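Local structure of trehalose-6-phosphate phosphatase related protein (Thermoplasma acidophilum, 1U02) at residues P104-Y109 and Y117-M122; G87-I92 and K111-L116; R47-I52 and M62-G67; S163-V168 and E188-A193. The protein removes the phosphate from trehalose 6-phosphate to yield free trehalose, using magnesium as cofactor, and hydrolyses para-nitrophenyl phosphate less efficiently. All coordinates share one frame; numbering follows the deposited sequence.

Interaction 1. Residues P104-Y109 and Y117-M122; sequences PGLRIY and YHLGLM
Arg107 sets the NH2 end of its guanidinium over one face of the His118 ring, 3.3 Å above the centre, the two planes inclined at 55°. A bend at chi3 (-66°) brings NH2 over the imidazole, and Leu121 CD1 covers one guanidinium face, 3.6 Å from Arg107 NE. The His118 ring is itself held against turning, because ND1 accepts from Gly120 N in the ring plane at 2.9 Å. Both residues belong to the beta hairpin of strands 107-111 and 114-118, at the edge of the four-stranded antiparallel sheet. Here they form a hydrogen-bonded pair: His118 N reaches Arg107 O at 2.8 Å, and Arg107 N returns a longer bond to His118 O. One water bridges the open end of the hairpin with four bonds, donating to Gly105 O and His118 O and accepting from Arg107 NE and Leu121 N. Beyond the segments, the guanidinium also donates to Met17 O and Asn18 OD1. On the sheet face turned toward helix 127-141, Ile108 CG1 packs 3.7 Å from Tyr117 CD1, side chains lying alongside. Leu106 CD1 leans against Tyr117 CB, while Tyr109 CE2 lies 3.8 Å from His118 CB, which meets the ring at its edge.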
# COMPACT_ATOMS: atom_id res chain seq x y z
N PRO A 104 -16.96 13.87 -14.88
CA PRO A 104 -17.36 12.53 -15.31
C PRO A 104 -16.18 11.61 -15.60
O PRO A 104 -15.32 11.92 -16.42
CB PRO A 104 -18.20 12.81 -16.57
CG PRO A 104 -18.83 14.13 -16.23
CD PRO A 104 -17.65 14.90 -15.68
N GLY A 105 -16.15 10.47 -14.92
CA GLY A 105 -15.05 9.54 -15.12
C GLY A 105 -14.23 9.44 -13.85
O GLY A 105 -13.64 8.41 -13.55
N LEU A 106 -14.20 10.54 -13.10
CA LEU A 106 -13.48 10.58 -11.83
C LEU A 106 -14.10 9.55 -10.90
O LEU A 106 -15.32 9.41 -10.83
CB LEU A 106 -13.60 11.97 -11.19
CG LEU A 106 -13.09 12.08 -9.74
CD1 LEU A 106 -11.58 11.88 -9.72
CD2 LEU A 106 -13.46 13.44 -9.16
N ARG A 107 -13.24 8.83 -10.18
CA ARG A 107 -13.70 7.84 -9.21
C ARG A 107 -13.12 8.23 -7.86
O ARG A 107 -11.95 8.62 -7.77
CB ARG A 107 -13.24 6.44 -9.62
CG ARG A 107 -14.02 5.86 -10.80
CD ARG A 107 -13.44 4.53 -11.27
NE ARG A 107 -12.10 4.70 -11.83
CZ ARG A 107 -11.36 3.70 -12.30
NH1 ARG A 107 -11.83 2.45 -12.27
NH2 ARG A 107 -10.16 3.95 -12.81
N ILE A 108 -13.92 8.13 -6.81
CA ILE A 108 -13.47 8.50 -5.48
C ILE A 108 -13.60 7.29 -4.55
O ILE A 108 -14.69 6.75 -4.37
CB ILE A 108 -14.30 9.70 -4.93
CG1 ILE A 108 -14.09 10.91 -5.84
CG2 ILE A 108 -13.86 10.05 -3.52
CD1 ILE A 108 -14.98 12.11 -5.51
N TYR A 109 -12.48 6.88 -3.98
CA TYR A 109 -12.46 5.73 -3.08
C TYR A 109 -12.28 6.23 -1.66
O TYR A 109 -11.23 6.75 -1.29
CB TYR A 109 -11.32 4.80 -3.47
CG TYR A 109 -11.47 4.23 -4.86
CD1 TYR A 109 -12.13 3.02 -5.08
CD2 TYR A 109 -10.97 4.91 -5.97
CE1 TYR A 109 -12.27 2.50 -6.36
CE2 TYR A 109 -11.10 4.40 -7.26
CZ TYR A 109 -11.75 3.19 -7.45
OH TYR A 109 -11.88 2.67 -8.73
N TYR A 117 -8.48 9.80 -5.17
CA TYR A 117 -9.14 10.26 -6.37
C TYR A 117 -8.44 9.60 -7.56
O TYR A 117 -7.23 9.80 -7.75
CB TYR A 117 -9.05 11.79 -6.47
CG TYR A 117 -9.67 12.50 -5.29
CD1 TYR A 117 -11.01 12.90 -5.30
CD2 TYR A 117 -8.93 12.72 -4.13
CE1 TYR A 117 -11.60 13.50 -4.19
CE2 TYR A 117 -9.51 13.32 -3.01
CZ TYR A 117 -10.84 13.71 -3.04
OH TYR A 117 -11.39 14.29 -1.92
N HIS A 118 -9.18 8.80 -8.32
CA HIS A 118 -8.60 8.11 -9.47
C HIS A 118 -9.02 8.85 -10.73
O HIS A 118 -10.21 8.96 -11.04
CB HIS A 118 -9.09 6.66 -9.53
CG HIS A 118 -8.21 5.75 -10.33
ND1 HIS A 118 -7.82 6.03 -11.63
CD2 HIS A 118 -7.62 4.57 -10.02
CE1 HIS A 118 -7.03 5.07 -12.07
NE2 HIS A 118 -6.89 4.17 -11.11
N LEU A 119 -8.03 9.35 -11.47
CA LEU A 119 -8.31 10.10 -12.69
C LEU A 119 -8.21 9.26 -13.95
O LEU A 119 -8.28 9.78 -15.05
CB LEU A 119 -7.36 11.30 -12.80
CG LEU A 119 -7.60 12.47 -11.84
CD1 LEU A 119 -7.42 12.03 -10.40
CD2 LEU A 119 -6.63 13.61 -12.17
N GLY A 120 -8.05 7.95 -13.79
CA GLY A 120 -7.91 7.07 -14.94
C GLY A 120 -8.95 7.15 -16.04
O GLY A 120 -8.60 7.14 -17.22
N LEU A 121 -10.22 7.23 -15.68
CA LEU A 121 -11.29 7.27 -16.68
C LEU A 121 -11.71 8.68 -17.04
O LEU A 121 -12.58 8.88 -17.89
CB LEU A 121 -12.50 6.50 -16.17
CG LEU A 121 -12.26 5.06 -15.72
CD1 LEU A 121 -13.55 4.49 -15.13
CD2 LEU A 121 -11.79 4.22 -16.89
N MSE A 122 -11.09 9.65 -16.39
CA MSE A 122 -11.41 11.05 -16.58
C MSE A 122 -10.80 11.69 -17.83
O MSE A 122 -9.73 11.29 -18.30
CB MSE A 122 -10.92 11.81 -15.35
CG MSE A 122 -11.68 13.05 -15.02
SE MSE A 122 -10.71 13.93 -13.62
CE MSE A 122 -10.47 15.64 -14.51
O HOH W 1 -11.26 7.39 -12.96

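Interaction 2. Residues G87-I92 and K111-L116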
# COMPACT_ATOMS: atom_id res chain seq x y z
N GLY A 87 -12.45 12.04 11.84
CA GLY A 87 -13.53 12.94 11.49
C GLY A 87 -13.21 13.76 10.25
O GLY A 87 -14.10 14.11 9.47
N VAL A 88 -11.94 14.07 10.07
CA VAL A 88 -11.49 14.86 8.93
C VAL A 88 -11.79 14.19 7.59
O VAL A 88 -12.40 14.78 6.71
CB VAL A 88 -9.97 15.14 9.02
CG1 VAL A 88 -9.52 15.94 7.80
CG2 VAL A 88 -9.68 15.92 10.29
N PHE A 89 -11.36 12.95 7.44
CA PHE A 89 -11.60 12.25 6.19
C PHE A 89 -13.07 12.00 5.91
O PHE A 89 -13.47 11.89 4.75
CB PHE A 89 -10.77 10.97 6.15
CG PHE A 89 -9.32 11.25 5.93
CD1 PHE A 89 -8.88 11.69 4.68
CD2 PHE A 89 -8.40 11.15 6.97
CE1 PHE A 89 -7.54 12.04 4.47
CE2 PHE A 89 -7.06 11.50 6.77
CZ PHE A 89 -6.63 11.94 5.52
N ASP A 90 -13.89 11.94 6.96
CA ASP A 90 -15.33 11.77 6.76
C ASP A 90 -15.85 13.05 6.10
O ASP A 90 -16.61 12.99 5.13
CB ASP A 90 -16.07 11.57 8.09
CG ASP A 90 -15.86 10.18 8.67
OD1 ASP A 90 -15.74 9.21 7.89
OD2 ASP A 90 -15.84 10.06 9.92
N ARG A 91 -15.41 14.19 6.61
CA ARG A 91 -15.82 15.49 6.08
C ARG A 91 -15.28 15.71 4.67
O ARG A 91 -15.98 16.27 3.81
CB ARG A 91 -15.35 16.62 7.00
CG ARG A 91 -15.95 16.58 8.40
CD ARG A 91 -15.94 17.96 9.09
NE ARG A 91 -14.61 18.42 9.47
CZ ARG A 91 -13.88 17.90 10.46
NH1 ARG A 91 -14.35 16.89 11.18
NH2 ARG A 91 -12.68 18.39 10.73
N ILE A 92 -14.05 15.28 4.43
CA ILE A 92 -13.45 15.44 3.11
C ILE A 92 -14.27 14.71 2.06
O ILE A 92 -14.55 15.24 0.98
CB ILE A 92 -11.99 14.93 3.09
CG1 ILE A 92 -11.11 15.88 3.91
CG2 ILE A 92 -11.48 14.83 1.65
CD1 ILE A 92 -9.69 15.40 4.11
N LYS A 111 -11.93 5.96 2.40
CA LYS A 111 -11.32 5.10 3.41
C LYS A 111 -11.31 5.90 4.71
O LYS A 111 -11.39 7.13 4.68
CB LYS A 111 -9.90 4.71 2.99
CG LYS A 111 -9.91 3.99 1.65
CD LYS A 111 -8.54 3.75 1.08
CE LYS A 111 -8.69 3.23 -0.35
NZ LYS A 111 -7.43 2.68 -0.89
N ASN A 112 -11.22 5.23 5.85
CA ASN A 112 -11.23 5.94 7.12
C ASN A 112 -10.12 6.97 7.29
O ASN A 112 -10.32 8.01 7.92
CB ASN A 112 -11.18 4.95 8.29
CG ASN A 112 -12.42 4.08 8.36
OD1 ASN A 112 -13.52 4.53 8.05
ND2 ASN A 112 -12.25 2.83 8.78
N LEU A 113 -8.94 6.70 6.73
CA LEU A 113 -7.83 7.64 6.86
C LEU A 113 -7.25 8.12 5.54
O LEU A 113 -6.08 8.50 5.45
CB LEU A 113 -6.72 7.04 7.73
CG LEU A 113 -7.13 6.85 9.20
CD1 LEU A 113 -6.03 6.10 9.97
CD2 LEU A 113 -7.40 8.21 9.83
N ALA A 114 -8.08 8.12 4.50
CA ALA A 114 -7.63 8.59 3.19
C ALA A 114 -8.77 8.60 2.20
O ALA A 114 -9.73 7.85 2.33
CB ALA A 114 -6.50 7.69 2.67
N VAL A 115 -8.66 9.49 1.22
CA VAL A 115 -9.63 9.58 0.14
C VAL A 115 -8.78 9.61 -1.11
O VAL A 115 -7.95 10.50 -1.30
CB VAL A 115 -10.49 10.86 0.21
CG1 VAL A 115 -11.46 10.88 -0.97
CG2 VAL A 115 -11.27 10.90 1.52
N LEU A 116 -8.97 8.60 -1.95
CA LEU A 116 -8.19 8.47 -3.17
C LEU A 116 -9.01 8.87 -4.39
O LEU A 116 -10.12 8.37 -4.59
CB LEU A 116 -7.71 7.01 -3.28
CG LEU A 116 -6.78 6.58 -4.42
CD1 LEU A 116 -6.03 5.32 -4.01
CD2 LEU A 116 -7.59 6.35 -5.68
O HOH W 2 -13.17 9.36 3.78
O HOH W 3 -14.26 8.29 5.79
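With CG anti to its carbonyl carbon (chi1 -74°) and the ring turned by chi2 of -71°, Phe89 lies flat against the backbone of Leu113 and Ala114. The contact packs helix 86-96 onto the end of the beta hairpin 107-111/114-118, where a type I turn runs from Lys111 to Ala114; the axes of helix segment 87-92 and strand segment 114-116 approach to 8.3 Å at 29°. One ring face takes the Leu113-Ala114 peptide over its centre, with Leu113 C 3.5 Å above the plane. Leu113 O comes to 3.4 Å from Phe89 CE2 over the same face, while Val115 CG2 sits at the ring edge, 4.0 Å from Phe89 CD1. At the root of the side chain, Phe89 CB lies 3.5 Å from Asn112 O. An alanine here would take away the ring and is likely to leave the Leu113-Ala114 peptide without its flat cover, opening a gap between helix and turn. One helical turn on, Ile92 continues the apolar seam toward Val115, backed by Ile137 and Phe141 of helix 127-141 and Leu154 of strand 151-155. Beside this seam, Asp90 OD1 forms a salt bridge with Arg110 NH2; one water, 2.7 Å from Phe89 O, lies between it and Lys111 O, and a second lies between Asp90 OD1 and the same carbonyl. Val115 CG2, anti to its carbonyl carbon, meets Ile92 CG2 at 3.9 Å.

Interaction 3. Residues R47-I52 and M62-G67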
# COMPACT_ATOMS: atom_id res chain seq x y z
N ARG A 47 -3.21 0.88 1.18
CA ARG A 47 -4.61 0.47 1.33
C ARG A 47 -4.97 0.49 2.81
O ARG A 47 -4.09 0.56 3.67
CB ARG A 47 -4.81 -0.95 0.81
CG ARG A 47 -4.50 -1.17 -0.66
CD ARG A 47 -5.69 -0.87 -1.55
NE ARG A 47 -5.47 -1.39 -2.89
CZ ARG A 47 -6.40 -1.51 -3.82
NH1 ARG A 47 -7.65 -1.15 -3.57
NH2 ARG A 47 -6.08 -2.01 -5.01
N SER A 48 -6.26 0.41 3.10
CA SER A 48 -6.76 0.39 4.47
C SER A 48 -6.79 -1.06 4.97
O SER A 48 -6.68 -2.00 4.18
CB SER A 48 -8.18 0.94 4.53
OG SER A 48 -9.05 0.12 3.75
N PRO A 49 -6.94 -1.25 6.29
CA PRO A 49 -7.00 -2.60 6.86
C PRO A 49 -8.27 -3.30 6.37
O PRO A 49 -8.28 -4.51 6.18
CB PRO A 49 -7.04 -2.35 8.36
CG PRO A 49 -6.45 -1.00 8.53
CD PRO A 49 -6.97 -0.23 7.35
N GLU A 50 -9.33 -2.53 6.18
CA GLU A 50 -10.59 -3.10 5.72
C GLU A 50 -10.40 -3.68 4.31
O GLU A 50 -10.95 -4.73 3.99
CB GLU A 50 -11.71 -2.06 5.71
CG GLU A 50 -12.14 -1.55 7.07
CD GLU A 50 -11.06 -0.74 7.77
OE1 GLU A 50 -10.50 0.17 7.13
OE2 GLU A 50 -10.77 -1.02 8.96
N GLU A 51 -9.61 -2.99 3.48
CA GLU A 51 -9.36 -3.47 2.12
C GLU A 51 -8.51 -4.73 2.09
O GLU A 51 -8.90 -5.73 1.49
CB GLU A 51 -8.67 -2.38 1.29
CG GLU A 51 -9.60 -1.29 0.80
CD GLU A 51 -8.86 -0.16 0.10
OE1 GLU A 51 -8.08 0.53 0.78
OE2 GLU A 51 -9.07 0.04 -1.12
N ILE A 52 -7.35 -4.70 2.74
CA ILE A 52 -6.49 -5.87 2.73
C ILE A 52 -7.17 -7.06 3.39
O ILE A 52 -7.01 -8.19 2.93
CB ILE A 52 -5.15 -5.58 3.44
CG1 ILE A 52 -4.44 -4.42 2.76
CG2 ILE A 52 -4.25 -6.82 3.37
CD1 ILE A 52 -4.08 -4.70 1.30
N MSE A 62 -0.31 -6.41 9.20
CA MSE A 62 -0.28 -5.44 8.13
C MSE A 62 -0.02 -4.02 8.60
O MSE A 62 -0.42 -3.61 9.70
CB MSE A 62 -1.59 -5.50 7.34
CG MSE A 62 -2.84 -5.33 8.17
SE MSE A 62 -4.50 -5.65 7.18
CE MSE A 62 -4.52 -7.57 7.22
N ILE A 63 0.70 -3.29 7.76
CA ILE A 63 1.01 -1.89 7.99
C ILE A 63 0.23 -1.22 6.86
O ILE A 63 0.58 -1.38 5.69
CB ILE A 63 2.53 -1.61 7.84
CG1 ILE A 63 3.30 -2.32 8.96
CG2 ILE A 63 2.80 -0.11 7.91
CD1 ILE A 63 4.81 -2.25 8.81
N CYS A 64 -0.84 -0.51 7.21
CA CYS A 64 -1.68 0.15 6.20
C CYS A 64 -1.54 1.66 6.15
O CYS A 64 -0.93 2.26 7.03
CB CYS A 64 -3.15 -0.22 6.46
SG CYS A 64 -3.44 -2.01 6.40
N TYR A 65 -2.12 2.27 5.12
CA TYR A 65 -2.06 3.72 4.93
C TYR A 65 -0.61 4.21 4.99
O TYR A 65 -0.32 5.27 5.54
CB TYR A 65 -2.86 4.45 6.02
CG TYR A 65 -4.34 4.16 6.06
CD1 TYR A 65 -5.18 4.53 5.01
CD2 TYR A 65 -4.92 3.56 7.18
CE1 TYR A 65 -6.56 4.32 5.07
CE2 TYR A 65 -6.30 3.35 7.26
CZ TYR A 65 -7.11 3.74 6.20
OH TYR A 65 -8.47 3.57 6.29
N HIS A 66 0.30 3.41 4.43
CA HIS A 66 1.72 3.77 4.42
C HIS A 66 2.28 3.95 5.84
O HIS A 66 3.30 4.61 6.03
CB HIS A 66 1.95 5.04 3.60
CG HIS A 66 1.77 4.86 2.12
ND1 HIS A 66 2.73 4.29 1.32
CD2 HIS A 66 0.72 5.13 1.31
CE1 HIS A 66 2.29 4.23 0.08
NE2 HIS A 66 1.07 4.73 0.05
N GLY A 67 1.59 3.36 6.82
CA GLY A 67 2.05 3.45 8.19
C GLY A 67 1.14 4.15 9.20
O GLY A 67 1.39 4.07 10.40
O HOH W 4 -9.46 2.19 8.33
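A capping box opens helix 49-55 within the beta-alpha-beta unit formed with strands 40-44 and 61-64, and the end of strand 61-64 packs against it. Ser48 is the N-cap: its OG accepts from Glu51 N at 3.2 Å, and Glu51 OE1 accepts from Ser48 N in a nearly straight bond (171°). Chi1 of 62° sets Ser48 OG between the backbone N and the carbonyl carbon, where it can meet Glu51 N in the first turn. Across the contact, Tyr65 N donates to Arg47 O at 3.0 Å, its nitrogen tilted 32° from the carbonyl plane. The Tyr65 ring receives Ser48 CA over one face in a CH-pi contact, 4.0 Å from the ring centroid, and Pro49 CD touches its CE2. A water in the ring plane joins Tyr65 OH to Glu50 OE1, to which it donates at 2.6 Å. Without the ring, as with a serine in place of Tyr65, Ser48 CA and Pro49 CD would probably lose their aromatic cover and the water one of its partners. Deeper in, Cys64 SG lies 3.6 Å from Pro49 N, and the selenium of selenomethionine Met62 meets Ile52 CB at 3.8 Å, the two side chains running antiparallel alongside one another. Arg47 NH1 forms a salt bridge with Glu51 OE2, while its NE pairs with the magnesium ligand Asp9, linking the helix start to the metal site. On the other side of strand 61-64, Ile63 packs on helix 161-169, while Tyr65 extends toward Lys111 of strand 107-111, its hydroxyl also taking a weak bond from Leu113 N.

Interaction 4. Residues S163-V168 and E188-A193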
# COMPACT_ATOMS: atom_id res chain seq x y z
N SER A 163 9.76 4.18 7.44
CA SER A 163 9.80 4.39 8.89
C SER A 163 8.98 3.34 9.63
O SER A 163 9.42 2.81 10.66
CB SER A 163 9.26 5.79 9.24
OG SER A 163 10.02 6.79 8.58
N ALA A 164 7.80 3.03 9.10
CA ALA A 164 6.92 2.04 9.71
C ALA A 164 7.60 0.67 9.73
O ALA A 164 7.59 -0.03 10.74
CB ALA A 164 5.61 1.96 8.95
N ILE A 165 8.20 0.30 8.60
CA ILE A 165 8.89 -0.98 8.52
C ILE A 165 10.06 -0.98 9.49
O ILE A 165 10.23 -1.90 10.29
CB ILE A 165 9.38 -1.26 7.09
CG1 ILE A 165 8.18 -1.46 6.16
CG2 ILE A 165 10.29 -2.50 7.07
CD1 ILE A 165 8.54 -1.59 4.69
N ARG A 166 10.87 0.08 9.43
CA ARG A 166 12.03 0.22 10.31
C ARG A 166 11.62 0.04 11.77
O ARG A 166 12.27 -0.68 12.53
CB ARG A 166 12.64 1.61 10.12
CG ARG A 166 13.95 1.84 10.86
CD ARG A 166 15.15 1.53 9.97
NE ARG A 166 15.82 0.30 10.34
CZ ARG A 166 16.98 -0.11 9.82
NH1 ARG A 166 17.59 0.62 8.90
NH2 ARG A 166 17.53 -1.25 10.23
N SER A 167 10.53 0.69 12.15
CA SER A 167 10.01 0.64 13.51
C SER A 167 9.69 -0.78 13.97
O SER A 167 9.88 -1.13 15.13
CB SER A 167 8.77 1.52 13.62
OG SER A 167 8.19 1.43 14.90
N VAL A 168 9.21 -1.61 13.05
CA VAL A 168 8.87 -2.99 13.38
C VAL A 168 10.09 -3.92 13.45
O VAL A 168 10.26 -4.65 14.43
CB VAL A 168 7.89 -3.58 12.35
CG1 VAL A 168 7.73 -5.07 12.58
CG2 VAL A 168 6.54 -2.88 12.47
N GLU A 188 15.65 2.39 0.98
CA GLU A 188 16.63 3.37 1.45
C GLU A 188 16.67 3.44 2.97
O GLU A 188 17.75 3.55 3.57
CB GLU A 188 16.30 4.74 0.85
CG GLU A 188 17.37 5.82 1.00
CD GLU A 188 17.46 6.39 2.40
OE1 GLU A 188 16.41 6.77 2.97
OE2 GLU A 188 18.59 6.49 2.94
N ALA A 189 15.50 3.39 3.61
CA ALA A 189 15.42 3.45 5.07
C ALA A 189 15.70 2.10 5.73
O ALA A 189 15.72 1.99 6.95
CB ALA A 189 14.04 3.95 5.49
N ASN A 190 15.91 1.08 4.91
CA ASN A 190 16.19 -0.27 5.40
C ASN A 190 17.19 -0.93 4.45
O ASN A 190 17.06 -2.11 4.12
CB ASN A 190 14.90 -1.10 5.42
CG ASN A 190 13.87 -0.57 6.41
OD1 ASN A 190 13.95 -0.83 7.61
ND2 ASN A 190 12.91 0.19 5.91
N ASP A 191 18.20 -0.18 4.03
CA ASP A 191 19.19 -0.69 3.08
C ASP A 191 19.97 -1.92 3.53
O ASP A 191 20.63 -2.57 2.71
CB ASP A 191 20.16 0.43 2.67
CG ASP A 191 21.05 0.88 3.81
OD1 ASP A 191 21.85 0.05 4.31
OD2 ASP A 191 20.96 2.06 4.21
N ASP A 192 19.91 -2.26 4.81
CA ASP A 192 20.62 -3.43 5.31
C ASP A 192 19.78 -4.69 5.15
O ASP A 192 20.21 -5.79 5.50
CB ASP A 192 21.01 -3.24 6.78
CG ASP A 192 19.80 -3.12 7.69
OD1 ASP A 192 18.99 -2.19 7.50
OD2 ASP A 192 19.66 -3.95 8.61
N ALA A 193 18.57 -4.54 4.62
CA ALA A 193 17.68 -5.68 4.43
C ALA A 193 17.75 -6.22 3.00
O ALA A 193 18.34 -5.60 2.12
CB ALA A 193 16.24 -5.27 4.76
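Arg166 of helix 161-169 reaches the loop between helix 181-188 and strand 194-198 and meets Ala189 and Asp192 through weak polar bonds, at the edge of the HAD-type core. The charged part is a salt bridge between Arg166 NH2 and Asp192 OD1 at 3.2 Å. The guanidinium and carboxylate planes are only 8° apart, yet the N-H points poorly at the oxygen (130°), and as a hydrogen bond it is weak. Asp192 has a second partner in Arg169, which binds its OD2, so two arginines share this carboxylate; Arg166 NH2 also donates to Gly170 O. The neutral bond across the contact, from Arg166 NH1 to Ala189 O at 3.0 Å, is weak as well. Arg166 reaches both acceptors because CG stands anti to the backbone N and the chain then bends at chi2 and chi3, which curls the guanidinium over the loop.

Face contact adds to these bonds. Asn190 OD1 lies over one face of the guanidinium, 3.4 Å above its plane and offset toward the rim, with the amide tilted 38° to it. The amide is fixed from outside the segments: its ND2 donates to Ala186 O and its OD1 accepts from Arg169 NH1. Asn190 also begins the type I turn to Ala193, closed by Ala193 N bonding to Asn190 O.

Van der Waals contact comes from Ile165, on the inner side of the helix. Ile165 turns toward the loop and also packs on Phe5, Val44 and Ile176 of the central sheet. Its CG2 lies against the Asn190 amide, 3.9 Å from ND2.

How the interactions relate
Interactions 2 and 3 are buried, the latter nearest the chain's centre, whereas interactions 1 and 4 are partly buried and lie on opposite sides of that centre. Interactions 1 and 2 share strand 114-118 and touch directly, Tyr109 N lying 2.9 Å from Leu116 O; one pairs strands and the other, more apolar, covers the turn with a helix. Interaction 2 meets interaction 3 through the Lys111-Glu51 salt bridge, which joins the four-stranded sheet to the core beside the metal site. Interactions 3 and 4 meet on apolar ground, Ile63 against Ala164. A helix cap and a single crossing backbone bond mark interaction 3, arginine-centred polar contacts interaction 4.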